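Local atomic coordinates of leucine aminopeptidase 2 (Saccharomyces cerevisiae, PDB entry 2XQ0), a protein that removes N-terminal residues from di- and tripeptides as a zinc-dependent aminopeptidase and also shows low epoxide hydrolase activity in vitro. Residues Asp354-Ile359 and Phe385-Pro389. Sequence-based numbering, arbitrary orientation.
Sequences DLQNSI and FSTVP
Ser358 and Thr387 meet at the middle of this contact. The Ser358 side chain reaches out from helix 341-360 toward the turn that opens helix 388-403. With OG anti to the backbone N (chi1 171°), the Ser358 hydroxyl points out from the helix and takes the N-H of Thr387. This hydrogen bond is weak, 3.4 Å from Thr387 N to Ser358 OG, but fairly straight at 158°. The same OG also touches CB of Ser386. Thr387 lies against the helix with both branches. Thr387 OG1 rests on Ser358 CB at 3.4 Å. The CG2 methyl of Thr387 lies over the helix backbone, 3.8 Å from Leu355 N, and also approaches CB of Asp354.

Beside this polar pair is a small apolar patch. CD1 of Leu355 sits on Val388, 3.7 Å from Val388 CA. Val388 CG2 rests against both side chains, Leu355 and Ile359, with Ile359 CG1 4.0 Å away. The Ile359 and Val388 side chains cross at about a right angle.

Ser386 caps the turn leading into helix 388-403. Ser386 OG is folded back between its own N and carbonyl carbon (chi1 69°) and accepts from Val388 N at 3.0 Å. With an alanine here the hydroxyl is gone, and Val388 N would probably lose its capping partner, leaving the first turn of the helix held less firmly.

Both segments belong to the M1 peptidase domain. Phe385 touches the bound bestatin, and Tyr390, the catalytic proton donor, follows directly after Pro389. The chemistry is thus mixed: two serine hydroxyls take successive backbone N-H groups, Thr387 only weakly and Val388 in a firmer capping bond, and apolar packing joins Val388 to Leu355 and Ile359 of helix 341-360. Together they probably help fix the backbone that carries Tyr390.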
loop_
_atom_site.group_PDB
_atom_site.type_symbol
_atom_site.label_atom_id
_atom_site.label_comp_id
_atom_site.label_asym_id
_atom_site.label_seq_id
_atom_site.Cartn_x
_atom_site.Cartn_y
_atom_site.Cartn_z
ATOM N N ASP A 354 -6.056 -1.716 -14.526
ATOM C CA ASP A 354 -5.308 -2.428 -13.477
ATOM C C ASP A 354 -6.104 -3.623 -12.901
ATOM O O ASP A 354 -5.557 -4.713 -12.685
ATOM C CB ASP A 354 -4.931 -1.475 -12.338
ATOM C CG ASP A 354 -3.824 -0.493 -12.722
ATOM O OD1 ASP A 354 -3.141 -0.703 -13.746
ATOM O OD2 ASP A 354 -3.629 0.500 -11.983
ATOM N N LEU A 355 -7.387 -3.418 -12.635
ATOM C CA LEU A 355 -8.241 -4.509 -12.144
ATOM C C LEU A 355 -8.281 -5.656 -13.152
ATOM O O LEU A 355 -8.115 -6.836 -12.805
ATOM C CB LEU A 355 -9.670 -3.995 -11.886
ATOM C CG LEU A 355 -10.660 -4.987 -11.245
ATOM C CD1 LEU A 355 -10.079 -5.563 -9.948
ATOM C CD2 LEU A 355 -12.014 -4.353 -10.988
ATOM N N GLN A 356 -8.526 -5.312 -14.407
ATOM C CA GLN A 356 -8.606 -6.323 -15.462
ATOM C C GLN A 356 -7.343 -7.140 -15.530
ATOM O O GLN A 356 -7.393 -8.365 -15.578
ATOM C CB GLN A 356 -8.858 -5.674 -16.822
ATOM C CG GLN A 356 -9.068 -6.660 -17.942
ATOM C CD GLN A 356 -10.381 -7.399 -17.818
ATOM O OE1 GLN A 356 -11.442 -6.843 -18.088
ATOM N NE2 GLN A 356 -10.318 -8.663 -17.407
ATOM N N ASN A 357 -6.205 -6.463 -15.553
ATOM C CA ASN A 357 -4.936 -7.155 -15.638
ATOM C C ASN A 357 -4.722 -8.074 -14.444
ATOM O O ASN A 357 -4.250 -9.193 -14.583
ATOM C CB ASN A 357 -3.791 -6.144 -15.745
ATOM C CG ASN A 357 -3.862 -5.317 -17.013
ATOM O OD1 ASN A 357 -4.517 -5.703 -17.982
ATOM N ND2 ASN A 357 -3.184 -4.178 -17.017
ATOM N N SER A 358 -5.080 -7.588 -13.265
ATOM C CA SER A 358 -4.882 -8.343 -12.037
ATOM C C SER A 358 -5.701 -9.630 -12.027
ATOM O O SER A 358 -5.221 -10.685 -11.606
ATOM C CB SER A 358 -5.229 -7.464 -10.834
ATOM O OG SER A 358 -5.244 -8.225 -9.646
ATOM N N ILE A 359 -6.937 -9.548 -12.502
ATOM C CA ILE A 359 -7.808 -10.708 -12.541
ATOM C C ILE A 359 -7.396 -11.651 -13.680
ATOM O O ILE A 359 -7.410 -12.872 -13.514
ATOM C CB ILE A 359 -9.287 -10.306 -12.693
ATOM C CG1 ILE A 359 -9.790 -9.613 -11.418
ATOM C CG2 ILE A 359 -10.135 -11.525 -12.993
ATOM C CD1 ILE A 359 -11.206 -9.105 -11.533
ATOM N N PHE A 385 -4.021 -10.376 -1.425
ATOM C CA PHE A 385 -3.828 -8.993 -1.825
ATOM C C PHE A 385 -3.618 -8.938 -3.333
ATOM O O PHE A 385 -2.803 -9.665 -3.912
ATOM C CB PHE A 385 -2.699 -8.315 -1.038
ATOM C CG PHE A 385 -2.928 -8.315 0.452
ATOM C CD1 PHE A 385 -4.205 -8.144 0.970
ATOM C CD2 PHE A 385 -1.879 -8.498 1.334
ATOM C CE1 PHE A 385 -4.427 -8.151 2.336
ATOM C CE2 PHE A 385 -2.100 -8.507 2.703
ATOM C CZ PHE A 385 -3.370 -8.330 3.202
ATOM N N SER A 386 -4.424 -8.108 -3.967
ATOM C CA SER A 386 -4.369 -7.920 -5.395
ATOM C C SER A 386 -5.009 -6.578 -5.603
ATOM O O SER A 386 -5.284 -5.861 -4.648
ATOM C CB SER A 386 -5.203 -8.982 -6.105
ATOM O OG SER A 386 -6.589 -8.783 -5.848
ATOM N N THR A 387 -5.293 -6.259 -6.853
ATOM C CA THR A 387 -5.994 -5.030 -7.167
ATOM C C THR A 387 -7.490 -5.085 -6.821
ATOM O O THR A 387 -8.148 -4.049 -6.730
ATOM C CB THR A 387 -5.813 -4.700 -8.641
ATOM O OG1 THR A 387 -4.407 -4.715 -8.951
ATOM C CG2 THR A 387 -6.404 -3.343 -8.947
ATOM N N VAL A 388 -8.026 -6.285 -6.605
ATOM C CA VAL A 388 -9.473 -6.434 -6.371
ATOM C C VAL A 388 -10.041 -5.609 -5.203
ATOM O O VAL A 388 -11.029 -4.901 -5.374
ATOM C CB VAL A 388 -9.862 -7.923 -6.219
ATOM C CG1 VAL A 388 -11.323 -8.062 -5.775
ATOM C CG2 VAL A 388 -9.625 -8.646 -7.534
ATOM N N PRO A 389 -9.424 -5.689 -4.007
ATOM C CA PRO A 389 -10.032 -4.897 -2.925
ATOM C C PRO A 389 -10.003 -3.403 -3.220
ATOM O O PRO A 389 -10.923 -2.674 -2.825
ATOM C CB PRO A 389 -9.160 -5.222 -1.693
ATOM C CG PRO A 389 -7.922 -5.915 -2.239
ATOM C CD PRO A 389 -8.395 -6.614 -3.503
#